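Local coordinates for protein CG14216 (Drosophila melanogaster, PDB 3P9Y) that dephosphorylates phosphoserine in the heptad repeats of the RNA polymerase II C-terminal domain and probably acts in RNA processing and termination, at residues S18-N28 / M88-P99; S39-K47 / P56-K64. The protein carries 2 engineered substitutions. All blocks are in the same frame, centred on the assembly; numbering follows the deposited sequence.

Interaction 1: S18-N28 / M88-P99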
loop_
_atom_site.group_PDB
_atom_site.type_symbol
_atom_site.label_atom_id
_atom_site.label_comp_id
_atom_site.label_asym_id
_atom_site.label_seq_id
_atom_site.Cartn_x
_atom_site.Cartn_y
_atom_site.Cartn_z
ATOM N N SER A 18 4.039 -4.315 6.346
ATOM C CA SER A 18 3.288 -5.422 6.935
ATOM C C SER A 18 1.899 -5.602 6.330
ATOM O O SER A 18 1.163 -6.506 6.724
ATOM C CB SER A 18 3.163 -5.228 8.450
ATOM O OG SER A 18 4.436 -5.267 9.074
ATOM N N ASN A 19 1.554 -4.746 5.372
ATOM C CA ASN A 19 0.236 -4.750 4.740
ATOM C C ASN A 19 -0.856 -4.638 5.800
ATOM O O ASN A 19 -1.854 -5.363 5.766
ATOM C CB ASN A 19 0.053 -6.016 3.902
ATOM C CG ASN A 19 -1.194 -5.980 3.038
ATOM O OD1 ASN A 19 -1.624 -4.937 2.547
ATOM N ND2 ASN A 19 -1.771 -7.140 2.840
ATOM N N MET A 20 -0.649 -3.713 6.733
ATOM C CA MET A 20 -1.519 -3.543 7.897
ATOM C C MET A 20 -2.119 -2.145 7.974
ATOM O O MET A 20 -3.330 -1.990 8.070
ATOM C CB MET A 20 -0.734 -3.794 9.186
ATOM C CG MET A 20 -0.847 -5.210 9.709
ATOM S SD MET A 20 -2.509 -5.613 10.288
ATOM C CE MET A 20 -2.378 -7.394 10.350
ATOM N N ASN A 21 -1.265 -1.127 7.959
ATOM C CA ASN A 21 -1.713 0.241 8.181
ATOM C C ASN A 21 -1.767 1.058 6.896
ATOM O O ASN A 21 -2.837 1.265 6.332
ATOM C CB ASN A 21 -0.801 0.933 9.198
ATOM C CG ASN A 21 -1.228 2.355 9.497
ATOM O OD1 ASN A 21 -2.415 2.683 9.466
ATOM N ND2 ASN A 21 -0.261 3.208 9.797
ATOM N N ARG A 22 -0.607 1.515 6.437
ATOM C CA ARG A 22 -0.535 2.484 5.344
ATOM C C ARG A 22 -1.122 1.975 4.027
ATOM O O ARG A 22 -1.873 2.692 3.364
ATOM C CB ARG A 22 0.918 2.929 5.145
ATOM C CG ARG A 22 1.460 3.799 6.284
ATOM C CD ARG A 22 2.989 3.918 6.237
ATOM N NE ARG A 22 3.643 2.623 6.432
ATOM C CZ ARG A 22 4.952 2.411 6.319
ATOM N NH1 ARG A 22 5.768 3.406 6.005
ATOM N NH2 ARG A 22 5.443 1.198 6.522
ATOM N N SER A 23 -0.787 0.749 3.638
ATOM C CA SER A 23 -1.272 0.213 2.368
ATOM C C SER A 23 -2.774 -0.043 2.415
ATOM O O SER A 23 -3.454 0.052 1.402
ATOM C CB SER A 23 -0.550 -1.085 2.001
ATOM O OG SER A 23 -0.968 -2.160 2.824
ATOM N N MET A 24 -3.290 -0.370 3.589
ATOM C CA MET A 24 -4.701 -0.715 3.720
ATOM C C MET A 24 -5.585 0.527 3.769
ATOM O O MET A 24 -6.704 0.516 3.274
ATOM C CB MET A 24 -4.918 -1.588 4.955
ATOM C CG MET A 24 -4.288 -2.963 4.811
ATOM S SD MET A 24 -4.924 -3.835 3.363
ATOM C CE MET A 24 -6.449 -4.500 4.032
ATOM N N GLU A 25 -5.075 1.593 4.367
ATOM C CA GLU A 25 -5.763 2.872 4.352
ATOM C C GLU A 25 -5.876 3.349 2.904
ATOM O O GLU A 25 -6.944 3.788 2.461
ATOM C CB GLU A 25 -4.983 3.882 5.187
ATOM C CG GLU A 25 -5.764 5.113 5.569
ATOM C CD GLU A 25 -6.843 4.818 6.591
ATOM O OE1 GLU A 25 -8.026 4.987 6.250
ATOM O OE2 GLU A 25 -6.512 4.403 7.725
ATOM N N ALA A 26 -4.774 3.245 2.162
ATOM C CA ALA A 26 -4.764 3.618 0.751
ATOM C C ALA A 26 -5.648 2.677 -0.066
ATOM O O ALA A 26 -6.324 3.107 -1.001
ATOM C CB ALA A 26 -3.340 3.610 0.201
ATOM N N HIS A 27 -5.627 1.393 0.276
ATOM C CA HIS A 27 -6.432 0.407 -0.430
ATOM C C HIS A 27 -7.886 0.837 -0.349
ATOM O O HIS A 27 -8.582 0.919 -1.359
ATOM C CB HIS A 27 -6.273 -0.982 0.198
ATOM C CG HIS A 27 -6.914 -2.088 -0.592
ATOM N ND1 HIS A 27 -6.331 -3.329 -0.742
ATOM C CD2 HIS A 27 -8.083 -2.139 -1.276
ATOM C CE1 HIS A 27 -7.110 -4.096 -1.486
ATOM N NE2 HIS A 27 -8.180 -3.398 -1.821
ATOM N N ASN A 28 -8.333 1.122 0.869
ATOM C CA ASN A 28 -9.729 1.439 1.125
ATOM C C ASN A 28 -10.172 2.690 0.377
ATOM O O ASN A 28 -11.223 2.706 -0.264
ATOM C CB ASN A 28 -9.957 1.620 2.623
ATOM C CG ASN A 28 -11.391 1.957 2.951
ATOM O OD1 ASN A 28 -12.238 1.075 3.077
ATOM N ND2 ASN A 28 -11.674 3.241 3.076
ATOM N N MET A 88 -8.169 -1.112 13.352
ATOM C CA MET A 88 -7.374 -1.277 12.142
ATOM C C MET A 88 -7.595 -2.664 11.551
ATOM O O MET A 88 -7.814 -2.808 10.352
ATOM C CB MET A 88 -5.886 -1.066 12.437
ATOM C CG MET A 88 -4.977 -1.311 11.239
ATOM S SD MET A 88 -3.231 -1.028 11.621
ATOM C CE MET A 88 -3.251 0.727 11.977
ATOM N N LEU A 89 -7.536 -3.681 12.404
ATOM C CA LEU A 89 -7.673 -5.059 11.962
ATOM C C LEU A 89 -9.087 -5.325 11.454
ATOM O O LEU A 89 -9.286 -6.108 10.529
ATOM C CB LEU A 89 -7.324 -6.018 13.104
ATOM C CG LEU A 89 -5.827 -6.087 13.429
ATOM C CD1 LEU A 89 -5.592 -6.518 14.870
ATOM C CD2 LEU A 89 -5.103 -7.013 12.452
ATOM N N ASP A 90 -10.064 -4.661 12.057
ATOM C CA ASP A 90 -11.455 -4.816 11.650
ATOM C C ASP A 90 -11.670 -4.207 10.269
ATOM O O ASP A 90 -12.325 -4.794 9.415
ATOM C CB ASP A 90 -12.376 -4.137 12.662
ATOM C CG ASP A 90 -13.837 -4.305 12.315
ATOM O OD1 ASP A 90 -14.267 -5.463 12.121
ATOM O OD2 ASP A 90 -14.551 -3.282 12.232
ATOM N N ARG A 91 -11.108 -3.023 10.054
ATOM C CA ARG A 91 -11.187 -2.358 8.763
ATOM C C ARG A 91 -10.547 -3.248 7.696
ATOM O O ARG A 91 -11.088 -3.408 6.600
ATOM C CB ARG A 91 -10.491 -0.997 8.835
ATOM C CG ARG A 91 -10.688 -0.109 7.610
ATOM C CD ARG A 91 -9.680 -0.416 6.506
ATOM N NE ARG A 91 -8.343 -0.641 7.050
ATOM C CZ ARG A 91 -7.537 0.319 7.498
ATOM N NH1 ARG A 91 -7.927 1.586 7.470
ATOM N NH2 ARG A 91 -6.337 0.011 7.985
ATOM N N ASN A 92 -9.408 -3.848 8.034
ATOM C CA ASN A 92 -8.684 -4.704 7.100
ATOM C C ASN A 92 -9.495 -5.946 6.732
ATOM O O ASN A 92 -9.556 -6.339 5.568
ATOM C CB ASN A 92 -7.332 -5.123 7.691
ATOM C CG ASN A 92 -6.386 -3.946 7.886
ATOM O OD1 ASN A 92 -6.596 -2.865 7.337
ATOM N ND2 ASN A 92 -5.338 -4.155 8.666
ATOM N N ARG A 93 -10.118 -6.558 7.734
ATOM C CA ARG A 93 -10.897 -7.772 7.528
ATOM C C ARG A 93 -11.993 -7.536 6.495
ATOM O O ARG A 93 -12.272 -8.398 5.663
ATOM C CB ARG A 93 -11.524 -8.237 8.847
ATOM C CG ARG A 93 -12.252 -9.572 8.739
ATOM C CD ARG A 93 -13.300 -9.750 9.837
ATOM N NE ARG A 93 -14.647 -9.419 9.366
ATOM C CZ ARG A 93 -15.288 -8.280 9.624
ATOM N NH1 ARG A 93 -14.726 -7.335 10.367
ATOM N NH2 ARG A 93 -16.507 -8.085 9.145
ATOM N N ARG A 94 -12.607 -6.360 6.547
ATOM C CA ARG A 94 -13.697 -6.029 5.636
ATOM C C ARG A 94 -13.212 -5.856 4.207
ATOM O O ARG A 94 -13.996 -5.966 3.269
ATOM C CB ARG A 94 -14.397 -4.751 6.084
ATOM C CG ARG A 94 -15.005 -4.844 7.464
ATOM C CD ARG A 94 -15.939 -3.685 7.718
ATOM N NE ARG A 94 -16.316 -3.588 9.119
ATOM C CZ ARG A 94 -17.278 -2.793 9.574
ATOM N NH1 ARG A 94 -17.964 -2.037 8.730
ATOM N NH2 ARG A 94 -17.556 -2.763 10.871
ATOM N N ILE A 95 -11.925 -5.575 4.038
ATOM C CA ILE A 95 -11.356 -5.433 2.701
ATOM C C ILE A 95 -10.935 -6.782 2.125
ATOM O O ILE A 95 -11.261 -7.109 0.986
ATOM C CB ILE A 95 -10.152 -4.483 2.703
ATOM C CG1 ILE A 95 -10.621 -3.059 3.004
ATOM C CG2 ILE A 95 -9.439 -4.524 1.352
ATOM C CD1 ILE A 95 -9.497 -2.065 3.149
ATOM N N LYS A 96 -10.210 -7.569 2.907
ATOM C CA LYS A 96 -9.761 -8.863 2.424
ATOM C C LYS A 96 -9.384 -9.798 3.559
ATOM O O LYS A 96 -9.260 -9.387 4.711
ATOM C CB LYS A 96 -8.587 -8.698 1.450
ATOM C CG LYS A 96 -7.319 -8.103 2.060
ATOM C CD LYS A 96 -6.243 -7.917 0.990
ATOM C CE LYS A 96 -4.921 -7.441 1.568
ATOM N NZ LYS A 96 -3.950 -7.139 0.477
ATOM N N LYS A 97 -9.194 -11.060 3.196
ATOM C CA LYS A 97 -8.983 -12.144 4.141
ATOM C C LYS A 97 -7.728 -11.951 4.979
ATOM O O LYS A 97 -7.769 -12.080 6.199
ATOM C CB LYS A 97 -8.884 -13.461 3.362
ATOM C CG LYS A 97 -8.666 -14.707 4.206
ATOM C CD LYS A 97 -8.192 -15.862 3.324
ATOM C CE LYS A 97 -8.302 -17.210 4.021
ATOM N NZ LYS A 97 -9.710 -17.695 4.101
ATOM N N CYS A 98 -6.609 -11.641 4.333
ATOM C CA CYS A 98 -5.327 -11.663 5.025
ATOM C C CYS A 98 -4.249 -10.805 4.374
ATOM O O CYS A 98 -4.315 -10.502 3.184
ATOM C CB CYS A 98 -4.818 -13.103 5.085
ATOM S SG CYS A 98 -4.470 -13.799 3.447
ATOM N N PRO A 99 -3.236 -10.423 5.163
ATOM C CA PRO A 99 -2.056 -9.733 4.631
ATOM C C PRO A 99 -1.339 -10.570 3.565
ATOM O O PRO A 99 -1.205 -11.786 3.741
ATOM C CB PRO A 99 -1.143 -9.567 5.849
ATOM C CG PRO A 99 -1.864 -10.117 7.023
ATOM C CD PRO A 99 -3.246 -10.496 6.632
HETATM O O HOH W 1 -5.162 2.388 9.081
HETATM O O HOH W 2 -9.885 3.215 6.169
HETATM O O HOH W 3 -12.986 -1.454 5.092
#
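N92 and M20 join the helix 85-95 to the loop that leads into helix 22-32. ND2 of N92 donates to the carbonyl O of M20 at 3.0 Å, arriving in the carbonyl plane on a lone pair, and SD of M20 rests 3.6 Å from the same ND2. The other end of the amide is engaged too: OD1 of N92 is gripped side-on by R91, whose NE lies at 2.8 Å and NH2 at 3.0 Å, which fixes the amide's rotation. With CG anti to the backbone N (chi1 -171°) and two further bends, R91 lays one guanidinium face over the backbone of M24 and E25.

Methionines fill the tight part. CE of M20 presses on CD2 of L89 at 3.5 Å, while the doubly bent chain of M24 sets CE beside CB of I95. CG2 of I95 sits 3.6 Å from the centroid of the H27 ring, a CH-pi contact over its face.

The wetter part gathers round R91. NH1 of R91 makes a salt bridge with OE2 of E25 at 3.2 Å, meeting it from above a carboxylate plane turned 79° from the guanidinium. One water links N21 OD1, E25 OE2 and R91 NH2, while N21 ND2 bonds to N147 OD1; another water joins E25 OE1 to R91 NH1. A leucine in place of R91 would probably leave the E25 carboxylate without its cationic mate and the N92 amide freer to turn.

The loop at S18-N21 is part of the phosphate-binding loop of this LMW-PTP-like fold: the backbone N atoms of S18, M20 and N21, with R22 NE, bind a modified side chain of the bound peptide. Around it, M20 packs on helix 65-82 and strand 46-48, and E25 on helix 149-167.

Interaction 2: S39-K47 / P56-K64; sequences SYGTGERVK and PNVYEFGTK
V58 and K47 form a non-hydrogen-bonded pair of the antiparallel hairpin, with CG2 of V58 alongside CG of K47 at 4.1 Å. The CA of V58 also makes a CA-H...O contact with the carbonyl O of V46. At Y59 the pairing becomes hydrogen-bonded: N of Y59 donates to V46 O at 2.9 Å, nearly straight at 167°, and its O accepts from V46 N. The phenol end of Y59 turns elsewhere, bonding D71.

E60 sets OE2 over one face of the R45 guanidinium, 3.3 Å from NE of R45. F61, with CG beside its backbone N (chi1 -81°), turns one ring face to V46, whose CG2 stands 3.8 Å from the F61 ring centroid in a CH-pi contact. A water ties F61 N to E44 O and E60 OE1. G62, whose positive phi a side chain would hardly tolerate, lies within the type II turn that T63 closes by donating N and OG1 to E60 O.

The directional grip is therefore backbone to backbone and largely independent of side-chain identity, whereas the R45-E60 pair, with no N-H aimed at the oxygen, adds only charge attraction at the exposed rim.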
loop_
_atom_site.group_PDB
_atom_site.type_symbol
_atom_site.label_atom_id
_atom_site.label_comp_id
_atom_site.label_asym_id
_atom_site.label_seq_id
_atom_site.Cartn_x
_atom_site.Cartn_y
_atom_site.Cartn_z
ATOM N N SER A 39 -3.245 -4.599 -2.481
ATOM C CA SER A 39 -2.247 -4.131 -1.523
ATOM C C SER A 39 -1.353 -5.259 -1.035
ATOM O O SER A 39 -1.769 -6.416 -0.988
ATOM C CB SER A 39 -2.924 -3.461 -0.324
ATOM O OG SER A 39 -3.824 -4.349 0.315
ATOM N N TYR A 40 -0.129 -4.904 -0.655
ATOM C CA TYR A 40 0.854 -5.876 -0.191
ATOM C C TYR A 40 1.825 -5.248 0.810
ATOM O O TYR A 40 1.890 -4.028 0.946
ATOM C CB TYR A 40 1.646 -6.424 -1.382
ATOM C CG TYR A 40 0.780 -6.970 -2.486
ATOM C CD1 TYR A 40 0.348 -8.288 -2.467
ATOM C CD2 TYR A 40 0.384 -6.166 -3.544
ATOM C CE1 TYR A 40 -0.454 -8.792 -3.471
ATOM C CE2 TYR A 40 -0.415 -6.659 -4.554
ATOM C CZ TYR A 40 -0.831 -7.974 -4.513
ATOM O OH TYR A 40 -1.630 -8.470 -5.517
ATOM N N GLY A 41 2.571 -6.098 1.509
ATOM C CA GLY A 41 3.668 -5.665 2.354
ATOM C C GLY A 41 4.937 -6.303 1.820
ATOM O O GLY A 41 4.860 -7.238 1.036
ATOM N N THR A 42 6.099 -5.809 2.234
ATOM C CA THR A 42 7.367 -6.326 1.726
ATOM C C THR A 42 8.200 -7.005 2.815
ATOM O O THR A 42 9.194 -7.663 2.520
ATOM C CB THR A 42 8.215 -5.211 1.085
ATOM O OG1 THR A 42 8.346 -4.117 2.001
ATOM C CG2 THR A 42 7.575 -4.719 -0.200
ATOM N N GLY A 43 7.799 -6.838 4.070
ATOM C CA GLY A 43 8.507 -7.452 5.179
ATOM C C GLY A 43 8.514 -8.969 5.101
ATOM O O GLY A 43 7.760 -9.573 4.340
ATOM N N GLU A 44 9.379 -9.591 5.892
ATOM C CA GLU A 44 9.417 -11.042 5.976
ATOM C C GLU A 44 8.197 -11.527 6.747
ATOM O O GLU A 44 7.673 -12.607 6.484
ATOM C CB GLU A 44 10.705 -11.504 6.664
ATOM C CG GLU A 44 11.958 -11.264 5.835
ATOM C CD GLU A 44 13.234 -11.632 6.575
ATOM O OE1 GLU A 44 13.201 -11.729 7.823
ATOM O OE2 GLU A 44 14.273 -11.819 5.904
ATOM N N ARG A 45 7.743 -10.711 7.691
ATOM C CA ARG A 45 6.594 -11.056 8.516
ATOM C C ARG A 45 5.746 -9.830 8.834
ATOM O O ARG A 45 6.213 -8.692 8.748
ATOM C CB ARG A 45 7.065 -11.704 9.822
ATOM C CG ARG A 45 7.849 -12.990 9.626
ATOM C CD ARG A 45 8.476 -13.462 10.925
ATOM N NE ARG A 45 9.272 -14.672 10.737
ATOM C CZ ARG A 45 9.968 -15.269 11.701
ATOM N NH1 ARG A 45 9.971 -14.772 12.931
ATOM N NH2 ARG A 45 10.662 -16.368 11.435
ATOM N N VAL A 46 4.495 -10.076 9.204
ATOM C CA VAL A 46 3.593 -9.021 9.648
ATOM C C VAL A 46 3.933 -8.623 11.080
ATOM O O VAL A 46 4.036 -9.474 11.955
ATOM C CB VAL A 46 2.129 -9.488 9.587
ATOM C CG1 VAL A 46 1.194 -8.384 10.054
ATOM C CG2 VAL A 46 1.783 -9.937 8.176
ATOM N N LYS A 47 4.103 -7.327 11.319
ATOM C CA LYS A 47 4.540 -6.844 12.623
ATOM C C LYS A 47 3.674 -5.701 13.134
ATOM O O LYS A 47 3.643 -4.628 12.537
ATOM C CB LYS A 47 5.997 -6.377 12.551
ATOM C CG LYS A 47 7.006 -7.488 12.291
ATOM C CD LYS A 47 8.431 -6.982 12.484
ATOM C CE LYS A 47 9.452 -8.115 12.467
ATOM N NZ LYS A 47 9.523 -8.818 11.154
ATOM N N PRO A 56 6.969 -6.905 20.011
ATOM C CA PRO A 56 5.982 -6.768 18.938
ATOM C C PRO A 56 5.139 -8.025 18.786
ATOM O O PRO A 56 5.594 -9.114 19.135
ATOM C CB PRO A 56 6.845 -6.584 17.678
ATOM C CG PRO A 56 8.280 -6.547 18.144
ATOM C CD PRO A 56 8.312 -7.190 19.482
ATOM N N ASN A 57 3.922 -7.874 18.274
ATOM C CA ASN A 57 3.115 -9.018 17.880
ATOM C C ASN A 57 3.413 -9.376 16.429
ATOM O O ASN A 57 3.062 -8.630 15.517
ATOM C CB ASN A 57 1.633 -8.706 18.057
ATOM C CG ASN A 57 1.298 -8.269 19.469
ATOM O OD1 ASN A 57 1.251 -9.085 20.391
ATOM N ND2 ASN A 57 1.065 -6.976 19.645
ATOM N N VAL A 58 4.056 -10.521 16.220
ATOM C CA VAL A 58 4.547 -10.902 14.901
ATOM C C VAL A 58 3.810 -12.126 14.376
ATOM O O VAL A 58 3.627 -13.109 15.093
ATOM C CB VAL A 58 6.061 -11.211 14.947
ATOM C CG1 VAL A 58 6.586 -11.555 13.565
ATOM C CG2 VAL A 58 6.825 -10.032 15.533
ATOM N N TYR A 59 3.392 -12.061 13.116
ATOM C CA TYR A 59 2.666 -13.154 12.483
ATOM C C TYR A 59 3.217 -13.387 11.090
ATOM O O TYR A 59 3.926 -12.542 10.547
ATOM C CB TYR A 59 1.177 -12.819 12.386
ATOM C CG TYR A 59 0.584 -12.308 13.675
ATOM C CD1 TYR A 59 -0.092 -13.158 14.537
ATOM C CD2 TYR A 59 0.706 -10.973 14.032
ATOM C CE1 TYR A 59 -0.631 -12.693 15.717
ATOM C CE2 TYR A 59 0.172 -10.499 15.206
ATOM C CZ TYR A 59 -0.497 -11.361 16.046
ATOM O OH TYR A 59 -1.026 -10.883 17.220
ATOM N N GLU A 60 2.884 -14.534 10.512
ATOM C CA GLU A 60 3.295 -14.847 9.155
ATOM C C GLU A 60 2.292 -14.234 8.193
ATOM O O GLU A 60 1.123 -14.071 8.536
ATOM C CB GLU A 60 3.344 -16.364 8.947
ATOM C CG GLU A 60 4.372 -17.088 9.814
ATOM C CD GLU A 60 5.804 -16.793 9.402
ATOM O OE1 GLU A 60 6.068 -16.664 8.186
ATOM O OE2 GLU A 60 6.670 -16.699 10.299
ATOM N N PHE A 61 2.740 -13.885 6.994
ATOM C CA PHE A 61 1.815 -13.461 5.962
ATOM C C PHE A 61 0.895 -14.635 5.675
ATOM O O PHE A 61 1.336 -15.782 5.663
ATOM C CB PHE A 61 2.563 -13.021 4.705
ATOM C CG PHE A 61 3.088 -11.617 4.780
ATOM C CD1 PHE A 61 2.313 -10.551 4.349
ATOM C CD2 PHE A 61 4.347 -11.360 5.292
ATOM C CE1 PHE A 61 2.788 -9.257 4.419
ATOM C CE2 PHE A 61 4.830 -10.071 5.368
ATOM C CZ PHE A 61 4.049 -9.014 4.930
ATOM N N GLY A 62 -0.387 -14.355 5.467
ATOM C CA GLY A 62 -1.365 -15.409 5.286
ATOM C C GLY A 62 -2.235 -15.610 6.514
ATOM O O GLY A 62 -3.319 -16.175 6.414
ATOM N N THR A 63 -1.761 -15.164 7.673
ATOM C CA THR A 63 -2.579 -15.167 8.881
ATOM C C THR A 63 -3.761 -14.224 8.672
ATOM O O THR A 63 -3.570 -13.040 8.411
ATOM C CB THR A 63 -1.789 -14.683 10.119
ATOM O OG1 THR A 63 -0.572 -15.427 10.251
ATOM C CG2 THR A 63 -2.616 -14.850 11.387
ATOM N N LYS A 64 -4.977 -14.747 8.775
ATOM C CA LYS A 64 -6.174 -13.930 8.609
ATOM C C LYS A 64 -6.175 -12.749 9.576
ATOM O O LYS A 64 -5.772 -12.885 10.731
ATOM C CB LYS A 64 -7.430 -14.768 8.842
ATOM C CG LYS A 64 -7.663 -15.872 7.828
ATOM C CD LYS A 64 -8.961 -16.607 8.147
ATOM C CE LYS A 64 -9.112 -17.880 7.338
ATOM N NZ LYS A 64 -10.309 -18.661 7.755
HETATM O O HOH W 4 5.731 -14.474 6.634
#

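Overall arrangement
Interaction 1 is the deeper contact, its centre about 9 Å from the centre of the chain against about 13 Å for interaction 2; most of its touching residues are buried and none exposed, whereas interaction 2 has several exposed ones. One packs a helix against the phosphate-binding loop and the helix after it, through a side-chain amide hydrogen bond, methionines and a hydrated salt bridge; the other pairs two short strands by backbone bonds. They meet at S39, whose OG is probably hydrogen-bonded to both K96 NZ and H27 ND1, while P99 packs against T63. Both reach the bound peptide, interaction 1 mainly by backbone N-H groups and R22 round the modified side chain, interaction 2 by the backbone of K47.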